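Local atomic coordinates of Xaa-Pro dipeptidase (Pyrococcus horikoshii, PDB entry 1WY2), a protein that probably hydrolyses Xaa-Pro dipeptides, releasing C-terminal proline from a nonpolar N-terminal residue, with two metal ions bound in each subunit. Residues G42-I47 with E73-M78; M148-E153 with R161-K166; A247-V252 with T346-I351. One frame throughout, in Å; residues are numbered along the deposited sequence.

Contact 1 of 3, residues G42-I47 with E73-M78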
loop_
_atom_site.group_PDB
_atom_site.type_symbol
_atom_site.label_atom_id
_atom_site.label_comp_id
_atom_site.label_asym_id
_atom_site.label_seq_id
_atom_site.Cartn_x
_atom_site.Cartn_y
_atom_site.Cartn_z
ATOM N N GLY A 42 5.112 9.890 9.525
ATOM C CA GLY A 42 5.900 10.611 8.528
ATOM C C GLY A 42 7.348 10.927 8.933
ATOM O O GLY A 42 7.641 11.864 9.667
ATOM N N GLY A 43 8.270 10.065 8.448
ATOM C CA GLY A 43 9.682 10.302 8.700
ATOM C C GLY A 43 10.339 11.051 7.536
ATOM O O GLY A 43 10.079 10.790 6.371
ATOM N N TYR A 44 11.183 12.028 7.856
ATOM C CA TYR A 44 11.837 12.824 6.827
ATOM C C TYR A 44 13.321 12.979 7.111
ATOM O O TYR A 44 13.703 13.445 8.182
ATOM C CB TYR A 44 11.217 14.222 6.743
ATOM C CG TYR A 44 9.708 14.230 6.682
ATOM C CD1 TYR A 44 8.944 14.252 7.848
ATOM C CD2 TYR A 44 9.042 14.196 5.458
ATOM C CE1 TYR A 44 7.552 14.241 7.797
ATOM C CE2 TYR A 44 7.652 14.184 5.396
ATOM C CZ TYR A 44 6.914 14.207 6.568
ATOM O OH TYR A 44 5.538 14.196 6.514
ATOM N N ILE A 45 14.156 12.584 6.155
ATOM C CA ILE A 45 15.596 12.731 6.318
ATOM C C ILE A 45 16.036 13.986 5.576
ATOM O O ILE A 45 15.709 14.168 4.401
ATOM C CB ILE A 45 16.378 11.539 5.726
ATOM C CG1 ILE A 45 15.933 10.232 6.384
ATOM C CG2 ILE A 45 17.879 11.748 5.947
ATOM C CD1 ILE A 45 16.629 9.003 5.831
ATOM N N LEU A 46 16.754 14.865 6.269
ATOM C CA LEU A 46 17.256 16.083 5.646
ATOM C C LEU A 46 18.774 15.967 5.593
ATOM O O LEU A 46 19.429 15.824 6.626
ATOM C CB LEU A 46 16.857 17.321 6.455
ATOM C CG LEU A 46 17.277 18.661 5.843
ATOM C CD1 LEU A 46 16.632 18.829 4.475
ATOM C CD2 LEU A 46 16.871 19.797 6.768
ATOM N N ILE A 47 19.323 16.024 4.386
ATOM C CA ILE A 47 20.764 15.915 4.192
ATOM C C ILE A 47 21.361 17.229 3.700
ATOM O O ILE A 47 20.879 17.814 2.725
ATOM C CB ILE A 47 21.093 14.810 3.159
ATOM C CG1 ILE A 47 20.614 13.452 3.680
ATOM C CG2 ILE A 47 22.594 14.771 2.889
ATOM C CD1 ILE A 47 20.636 12.344 2.639
ATOM N N GLU A 73 15.626 13.681 15.321
ATOM C CA GLU A 73 15.018 14.863 15.925
ATOM C C GLU A 73 13.504 14.709 15.838
ATOM O O GLU A 73 12.973 14.339 14.790
ATOM C CB GLU A 73 15.434 16.131 15.173
ATOM C CG GLU A 73 16.860 16.589 15.432
ATOM C CD GLU A 73 17.051 17.118 16.838
ATOM O OE1 GLU A 73 16.309 18.046 17.227
ATOM O OE2 GLU A 73 17.940 16.610 17.554
ATOM N N LYS A 74 12.807 14.982 16.934
ATOM C CA LYS A 74 11.356 14.863 16.930
ATOM C C LYS A 74 10.702 16.234 16.886
ATOM O O LYS A 74 11.289 17.227 17.317
ATOM C CB LYS A 74 10.869 14.095 18.165
ATOM C CG LYS A 74 11.107 14.792 19.500
ATOM C CD LYS A 74 12.573 14.790 19.897
ATOM C CE LYS A 74 12.760 15.363 21.300
ATOM N NZ LYS A 74 14.176 15.284 21.759
ATOM N N PHE A 75 9.491 16.282 16.345
ATOM C CA PHE A 75 8.738 17.525 16.252
ATOM C C PHE A 75 7.284 17.257 16.619
ATOM O O PHE A 75 6.776 16.157 16.405
ATOM C CB PHE A 75 8.841 18.113 14.837
ATOM C CG PHE A 75 8.290 17.223 13.757
ATOM C CD1 PHE A 75 6.918 17.134 13.537
ATOM C CD2 PHE A 75 9.146 16.472 12.955
ATOM C CE1 PHE A 75 6.406 16.312 12.535
ATOM C CE2 PHE A 75 8.645 15.647 11.952
ATOM C CZ PHE A 75 7.271 15.568 11.741
ATOM N N LYS A 76 6.626 18.262 17.186
ATOM C CA LYS A 76 5.232 18.126 17.587
ATOM C C LYS A 76 4.305 18.567 16.464
ATOM O O LYS A 76 3.245 17.979 16.252
ATOM C CB LYS A 76 4.962 18.963 18.840
ATOM C CG LYS A 76 5.838 18.598 20.027
ATOM C CD LYS A 76 5.524 19.472 21.233
ATOM C CE LYS A 76 6.398 19.114 22.423
ATOM N NZ LYS A 76 6.138 20.005 23.589
ATOM N N LYS A 77 4.713 19.603 15.739
ATOM C CA LYS A 77 3.920 20.124 14.634
ATOM C C LYS A 77 4.808 20.327 13.409
ATOM O O LYS A 77 5.987 20.660 13.534
ATOM C CB LYS A 77 3.264 21.446 15.043
ATOM C CG LYS A 77 2.256 21.987 14.041
ATOM C CD LYS A 77 1.553 23.233 14.577
ATOM C CE LYS A 77 0.722 22.920 15.817
ATOM N NZ LYS A 77 -0.351 21.920 15.533
ATOM N N MET A 78 4.238 20.117 12.226
ATOM C CA MET A 78 4.980 20.267 10.980
ATOM C C MET A 78 5.693 21.606 10.853
ATOM O O MET A 78 6.740 21.693 10.210
ATOM C CB MET A 78 4.048 20.068 9.783
ATOM C CG MET A 78 3.758 18.611 9.462
ATOM S SD MET A 78 5.262 17.709 9.027
ATOM C CE MET A 78 5.475 18.205 7.325
#
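Met-78 brings its sulfur near the ring of Tyr-44 although strand 51-57 lies between the two strands of this contact in the sheet. Met-78 SD is 5.2 Å from the centroid of the Tyr-44 ring, at an oblique angle to its normal, a Met-aromatic contact. The setting is the mixed six-stranded sheet of the creatinase/prolidase N-terminal domain. Strand 44-48 runs antiparallel to strand 51-57, and the edge strand 72-75 runs parallel to the latter. No hydrogen bond joins 42-47 to 73-78; side chains make most of the contact, with one backbone oxygen.

Two residues meet the outer half of Tyr-44. Phe-75 CZ approaches the ring edge near its plane, 4.2 Å from Tyr-44 CE1. The two side chains cross at about a right angle. Phe-75 has CG between its backbone N and carbonyl carbon (chi1 61°), which directs the ring at Tyr-44. The chain of Met-78 bends at chi2 and again at chi3 (-80°). These bends bring CE to the phenol end of Tyr-44, 4.1 Å from its OH. Phe-81 and Phe-101 also meet the Tyr-44 ring, the latter almost parallel to it, giving an aromatic cluster. Glu-80 accepts bonds from the backbone N of Lys-76 and of Lys-77 in the turn before Met-78. On the other segment, Gly-42 adds a backbone contact: its O lies 4.3 Å from Phe-75 CZ.

Contact 2 of 3, residues M148-E153 with R161-K166; sequences MAAIEE and REVAAK
Ala-150 and Val-163 mark the closest backbone approach, with CA atoms 6.4 Å apart, where helix segments 148-153 and 161-166 run roughly antiparallel at 142° with axes 9.6 Å apart. They belong to helices 130-153 and 160-173, a helical hairpin of the M24 metallopeptidase domain, which has the pita-bread fold.

The apolar part is centred on Val-163. Its CG1 lies 4.3 Å from Ala-150 CB, and the small alanine meets the valine branch at the point of nearest CA approach. The other branch, CG2, touches the aliphatic stem of Glu-153, 4.1 Å from CG. These two side chains slide past each other in opposite directions. Ala-150 also packs on Ile-211 of strand 208-217, the strand that carries the metal ligand Asp-212. Across the dimer, Glu-162 packs on Met-173 of the second subunit.

The polar part lies at the exposed margin. Glu-153 extends with CG anti to its backbone N (chi1 -178°), then bends at chi2. Lys-166 crosses it at about a right angle and sets NZ 3.5 Å from Glu-153 OE1. This is a salt bridge at long range. The other carboxylate oxygen, OE2, pairs with Lys-158 in the turn between the helices. Glu-153 is thus shared by two lysines, which would favour its ionised form, and probably links the end of helix 130-153 to both the turn and helix 160-173.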
loop_
_atom_site.group_PDB
_atom_site.type_symbol
_atom_site.label_atom_id
_atom_site.label_comp_id
_atom_site.label_asym_id
_atom_site.label_seq_id
_atom_site.Cartn_x
_atom_site.Cartn_y
_atom_site.Cartn_z
ATOM N N MET A 148 4.444 -23.973 -3.917
ATOM C CA MET A 148 4.293 -25.420 -3.808
ATOM C C MET A 148 3.053 -25.750 -2.995
ATOM O O MET A 148 2.340 -26.707 -3.299
ATOM C CB MET A 148 5.529 -26.054 -3.161
ATOM C CG MET A 148 6.782 -26.012 -4.030
ATOM S SD MET A 148 6.590 -26.785 -5.658
ATOM C CE MET A 148 6.652 -28.549 -5.222
ATOM N N ALA A 149 2.796 -24.959 -1.955
ATOM C CA ALA A 149 1.621 -25.179 -1.122
ATOM C C ALA A 149 0.361 -24.879 -1.928
ATOM O O ALA A 149 -0.650 -25.565 -1.786
ATOM C CB ALA A 149 1.672 -24.295 0.119
ATOM N N ALA A 150 0.425 -23.857 -2.779
ATOM C CA ALA A 150 -0.725 -23.485 -3.601
ATOM C C ALA A 150 -1.080 -24.614 -4.558
ATOM O O ALA A 150 -2.248 -24.961 -4.725
ATOM C CB ALA A 150 -0.421 -22.216 -4.393
ATOM N N ILE A 151 -0.059 -25.180 -5.190
ATOM C CA ILE A 151 -0.256 -26.270 -6.137
ATOM C C ILE A 151 -0.940 -27.456 -5.464
ATOM O O ILE A 151 -1.837 -28.074 -6.038
ATOM C CB ILE A 151 1.100 -26.708 -6.740
ATOM C CG1 ILE A 151 1.656 -25.576 -7.611
ATOM C CG2 ILE A 151 0.933 -27.979 -7.565
ATOM C CD1 ILE A 151 3.048 -25.842 -8.166
ATOM N N GLU A 152 -0.527 -27.757 -4.239
ATOM C CA GLU A 152 -1.091 -28.874 -3.492
ATOM C C GLU A 152 -2.526 -28.587 -3.046
ATOM O O GLU A 152 -3.350 -29.498 -2.950
ATOM C CB GLU A 152 -0.217 -29.166 -2.269
ATOM C CG GLU A 152 -0.473 -30.510 -1.607
ATOM C CD GLU A 152 -0.161 -31.677 -2.525
ATOM O OE1 GLU A 152 0.891 -31.638 -3.199
ATOM O OE2 GLU A 152 -0.962 -32.635 -2.567
ATOM N N GLU A 153 -2.820 -27.317 -2.785
ATOM C CA GLU A 153 -4.143 -26.905 -2.328
ATOM C C GLU A 153 -5.156 -26.732 -3.452
ATOM O O GLU A 153 -6.364 -26.839 -3.232
ATOM C CB GLU A 153 -4.034 -25.594 -1.550
ATOM C CG GLU A 153 -5.352 -25.094 -0.985
ATOM C CD GLU A 153 -5.960 -26.059 0.013
ATOM O OE1 GLU A 153 -5.253 -26.452 0.963
ATOM O OE2 GLU A 153 -7.146 -26.420 -0.151
ATOM N N ARG A 161 -9.794 -17.389 -3.627
ATOM C CA ARG A 161 -9.466 -16.604 -2.442
ATOM C C ARG A 161 -9.058 -17.460 -1.249
ATOM O O ARG A 161 -8.217 -17.051 -0.449
ATOM C CB ARG A 161 -10.656 -15.729 -2.050
ATOM C CG ARG A 161 -10.434 -14.916 -0.784
ATOM C CD ARG A 161 -10.651 -13.446 -1.049
ATOM N NE ARG A 161 -11.886 -13.215 -1.791
ATOM C CZ ARG A 161 -12.143 -12.112 -2.480
ATOM N NH1 ARG A 161 -11.251 -11.133 -2.524
ATOM N NH2 ARG A 161 -13.289 -11.992 -3.137
ATOM N N GLU A 162 -9.655 -18.640 -1.118
ATOM C CA GLU A 162 -9.323 -19.514 -0.002
ATOM C C GLU A 162 -7.921 -20.083 -0.169
ATOM O O GLU A 162 -7.203 -20.280 0.813
ATOM C CB GLU A 162 -10.365 -20.635 0.128
ATOM C CG GLU A 162 -11.667 -20.149 0.758
ATOM C CD GLU A 162 -12.765 -21.196 0.776
ATOM O OE1 GLU A 162 -12.456 -22.402 0.887
ATOM O OE2 GLU A 162 -13.946 -20.804 0.701
ATOM N N VAL A 163 -7.531 -20.341 -1.415
ATOM C CA VAL A 163 -6.193 -20.851 -1.684
ATOM C C VAL A 163 -5.219 -19.735 -1.307
ATOM O O VAL A 163 -4.200 -19.970 -0.653
ATOM C CB VAL A 163 -6.010 -21.207 -3.182
ATOM C CG1 VAL A 163 -4.555 -21.572 -3.461
ATOM C CG2 VAL A 163 -6.928 -22.368 -3.550
ATOM N N ALA A 164 -5.546 -18.515 -1.717
ATOM C CA ALA A 164 -4.704 -17.365 -1.414
ATOM C C ALA A 164 -4.551 -17.204 0.094
ATOM O O ALA A 164 -3.450 -16.988 0.597
ATOM C CB ALA A 164 -5.305 -16.098 -2.022
ATOM N N ALA A 165 -5.660 -17.324 0.816
ATOM C CA ALA A 165 -5.626 -17.179 2.265
ATOM C C ALA A 165 -4.685 -18.199 2.906
ATOM O O ALA A 165 -3.910 -17.863 3.799
ATOM C CB ALA A 165 -7.034 -17.332 2.835
ATOM N N LYS A 166 -4.744 -19.439 2.433
ATOM C CA LYS A 166 -3.910 -20.503 2.979
ATOM C C LYS A 166 -2.415 -20.276 2.764
ATOM O O LYS A 166 -1.621 -20.462 3.686
ATOM C CB LYS A 166 -4.316 -21.849 2.369
ATOM C CG LYS A 166 -3.570 -23.058 2.925
ATOM C CD LYS A 166 -3.973 -23.362 4.361
ATOM C CE LYS A 166 -3.291 -24.624 4.871
ATOM N NZ LYS A 166 -3.642 -25.820 4.047
#

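Contact 3 of 3, residues A247-V252 with T346-I351; sequences AQKKAV and TERELI
Arg-348 and Gln-248 are joined by the one hydrogen bond of this contact. Arg-348 NH1 donates to Gln-248 OE1 over 2.9 Å, with an N-H...O angle of 152°. The donor lies in the carbonyl plane and uses a lone pair of OE1. The oxygen in turn sits at the edge of the guanidinium, near its plane. The amide and guanidinium planes are 86° apart, so the groups do not stack. Gln-248 CG is anti to the backbone N, and the bend at chi2 (-91°) turns the amide to the arginine. Its NE2 is bonded to Asp-331 OD2, so both ends of the amide are used. A leucine in place of Gln-248 would probably leave Arg-348 NH1 and Asp-331 each short of a bonding partner and the guanidinium freer to turn.

Aliphatic carbons pack on the guanidinium by van der Waals contact. Lys-249 CG lies over one face, offset toward the rim, 4.0 Å from NH1 of Arg-348. Val-252 CG2 approaches the same NH1 to 4.1 Å. In the pita-bread fold of the M24 domain, this places the C-terminal tail against helix 235-254. Gln-248 lies close to the metal site: its side chain is about 6 Å from those of the metal ligands Glu-316 and Glu-330.

Charges lie close by. Lys-249 NZ is 4.8 Å from Glu-349 OE2, beyond salt-bridge contact but of opposite sign. Arg-342 NH2 comes near Arg-348 NE, and Asp-331 forms a long, weak ion pair with Arg-348 that may offset this repulsion.

Bonds within the tail shape it. The side-chain OE1 of Glu-347 accepts a bond from Glu-349 N at 2.9 Å through its anti lone pair. Glu-349 is the centre of an inverse gamma turn, closed by a weak bond from Leu-350 N to Arg-348 O.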
loop_
_atom_site.group_PDB
_atom_site.type_symbol
_atom_site.label_atom_id
_atom_site.label_comp_id
_atom_site.label_asym_id
_atom_site.label_seq_id
_atom_site.Cartn_x
_atom_site.Cartn_y
_atom_site.Cartn_z
ATOM N N ALA A 247 10.088 -18.949 -24.103
ATOM C CA ALA A 247 10.478 -17.546 -24.028
ATOM C C ALA A 247 11.108 -17.207 -22.679
ATOM O O ALA A 247 12.107 -16.494 -22.620
ATOM C CB ALA A 247 9.261 -16.654 -24.274
ATOM N N GLN A 248 10.527 -17.720 -21.598
ATOM C CA GLN A 248 11.052 -17.439 -20.265
ATOM C C GLN A 248 12.443 -18.049 -20.105
ATOM O O GLN A 248 13.365 -17.394 -19.622
ATOM C CB GLN A 248 10.096 -17.989 -19.197
ATOM C CG GLN A 248 10.227 -17.343 -17.808
ATOM C CD GLN A 248 11.217 -18.053 -16.903
ATOM O OE1 GLN A 248 11.733 -19.114 -17.237
ATOM N NE2 GLN A 248 11.472 -17.471 -15.738
ATOM N N LYS A 249 12.595 -19.302 -20.521
ATOM C CA LYS A 249 13.887 -19.973 -20.411
ATOM C C LYS A 249 14.968 -19.256 -21.210
ATOM O O LYS A 249 16.084 -19.060 -20.723
ATOM C CB LYS A 249 13.778 -21.423 -20.886
ATOM C CG LYS A 249 13.093 -22.351 -19.901
ATOM C CD LYS A 249 13.028 -23.771 -20.447
ATOM C CE LYS A 249 14.419 -24.309 -20.760
ATOM N NZ LYS A 249 14.365 -25.653 -21.403
ATOM N N LYS A 250 14.633 -18.861 -22.435
ATOM C CA LYS A 250 15.586 -18.170 -23.296
ATOM C C LYS A 250 15.993 -16.825 -22.694
ATOM O O LYS A 250 17.170 -16.466 -22.705
ATOM C CB LYS A 250 14.980 -17.954 -24.686
ATOM C CG LYS A 250 15.947 -17.364 -25.707
ATOM C CD LYS A 250 17.108 -18.310 -25.974
ATOM C CE LYS A 250 18.037 -17.758 -27.041
ATOM N NZ LYS A 250 19.166 -18.688 -27.320
ATOM N N ALA A 251 15.022 -16.090 -22.157
ATOM C CA ALA A 251 15.315 -14.794 -21.557
ATOM C C ALA A 251 16.231 -14.948 -20.346
ATOM O O ALA A 251 17.195 -14.204 -20.199
ATOM C CB ALA A 251 14.022 -14.092 -21.156
ATOM N N VAL A 252 15.933 -15.912 -19.480
ATOM C CA VAL A 252 16.769 -16.129 -18.302
ATOM C C VAL A 252 18.196 -16.474 -18.730
ATOM O O VAL A 252 19.165 -15.963 -18.167
ATOM C CB VAL A 252 16.223 -17.274 -17.418
ATOM C CG1 VAL A 252 17.205 -17.571 -16.295
ATOM C CG2 VAL A 252 14.864 -16.885 -16.831
ATOM N N THR A 346 11.531 -22.951 -7.859
ATOM C CA THR A 346 10.459 -23.902 -8.141
ATOM C C THR A 346 10.478 -24.348 -9.600
ATOM O O THR A 346 10.766 -23.555 -10.495
ATOM C CB THR A 346 9.081 -23.287 -7.834
ATOM O OG1 THR A 346 8.981 -23.015 -6.432
ATOM C CG2 THR A 346 7.966 -24.242 -8.240
ATOM N N GLU A 347 10.172 -25.622 -9.836
ATOM C CA GLU A 347 10.143 -26.158 -11.197
ATOM C C GLU A 347 9.224 -25.309 -12.070
ATOM O O GLU A 347 8.176 -24.851 -11.620
ATOM C CB GLU A 347 9.647 -27.609 -11.185
ATOM C CG GLU A 347 9.404 -28.201 -12.566
ATOM C CD GLU A 347 10.666 -28.293 -13.404
ATOM O OE1 GLU A 347 10.642 -27.836 -14.567
ATOM O OE2 GLU A 347 11.681 -28.826 -12.903
ATOM N N ARG A 348 9.614 -25.117 -13.325
ATOM C CA ARG A 348 8.826 -24.314 -14.249
ATOM C C ARG A 348 7.936 -25.142 -15.170
ATOM O O ARG A 348 6.860 -24.697 -15.567
ATOM C CB ARG A 348 9.751 -23.424 -15.078
ATOM C CG ARG A 348 10.361 -22.283 -14.283
ATOM C CD ARG A 348 11.463 -21.592 -15.059
ATOM N NE ARG A 348 12.690 -22.388 -15.094
ATOM C CZ ARG A 348 13.814 -21.991 -15.678
ATOM N NH1 ARG A 348 13.869 -20.807 -16.281
ATOM N NH2 ARG A 348 14.894 -22.764 -15.641
ATOM N N GLU A 349 8.388 -26.344 -15.509
ATOM C CA GLU A 349 7.617 -27.222 -16.380
ATOM C C GLU A 349 6.626 -27.995 -15.517
ATOM O O GLU A 349 6.897 -29.126 -15.106
ATOM C CB GLU A 349 8.559 -28.185 -17.112
ATOM C CG GLU A 349 9.681 -27.478 -17.863
ATOM C CD GLU A 349 10.604 -28.438 -18.591
ATOM O OE1 GLU A 349 11.235 -29.288 -17.924
ATOM O OE2 GLU A 349 10.703 -28.340 -19.834
ATOM N N LEU A 350 5.475 -27.382 -15.252
ATOM C CA LEU A 350 4.463 -27.998 -14.405
ATOM C C LEU A 350 3.253 -28.614 -15.107
ATOM O O LEU A 350 2.337 -29.106 -14.446
ATOM C CB LEU A 350 3.997 -26.984 -13.356
ATOM C CG LEU A 350 5.117 -26.443 -12.459
ATOM C CD1 LEU A 350 4.553 -25.415 -11.491
ATOM C CD2 LEU A 350 5.769 -27.587 -11.697
ATOM N N ILE A 351 3.234 -28.592 -16.436
ATOM C CA ILE A 351 2.124 -29.195 -17.167
ATOM C C ILE A 351 2.654 -30.029 -18.333
ATOM O O ILE A 351 2.109 -31.131 -18.565
ATOM C CB ILE A 351 1.106 -28.133 -17.697
ATOM C CG1 ILE A 351 1.283 -27.922 -19.201
ATOM C CG2 ILE A 351 1.278 -26.818 -16.949
ATOM C CD1 ILE A 351 0.184 -27.102 -19.835
ATOM O OXT ILE A 351 3.603 -29.569 -19.003
#

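How the contacts relate
Contact 1 stands apart in the N-terminal domain. Its centre is about 42 Å from that of contact 2 and about 47 Å from that of contact 3, and it touches neither. Contacts 2 and 3 have centres about 21 Å apart and meet directly. Ile-151 CD1 packs on Leu-350 CD1 at 3.7 Å, and Met-148 SD lies 3.9 Å from Thr-346 CG2. The C-terminal tail of contact 3 therefore also packs on helix 130-153. Both lie in the region of the dinuclear metal site, at some distance: the Gln-248 side chain is about 10 Å from a bound zinc, that of Ala-150 about 13 Å from one. Contact 1 lies away from that site.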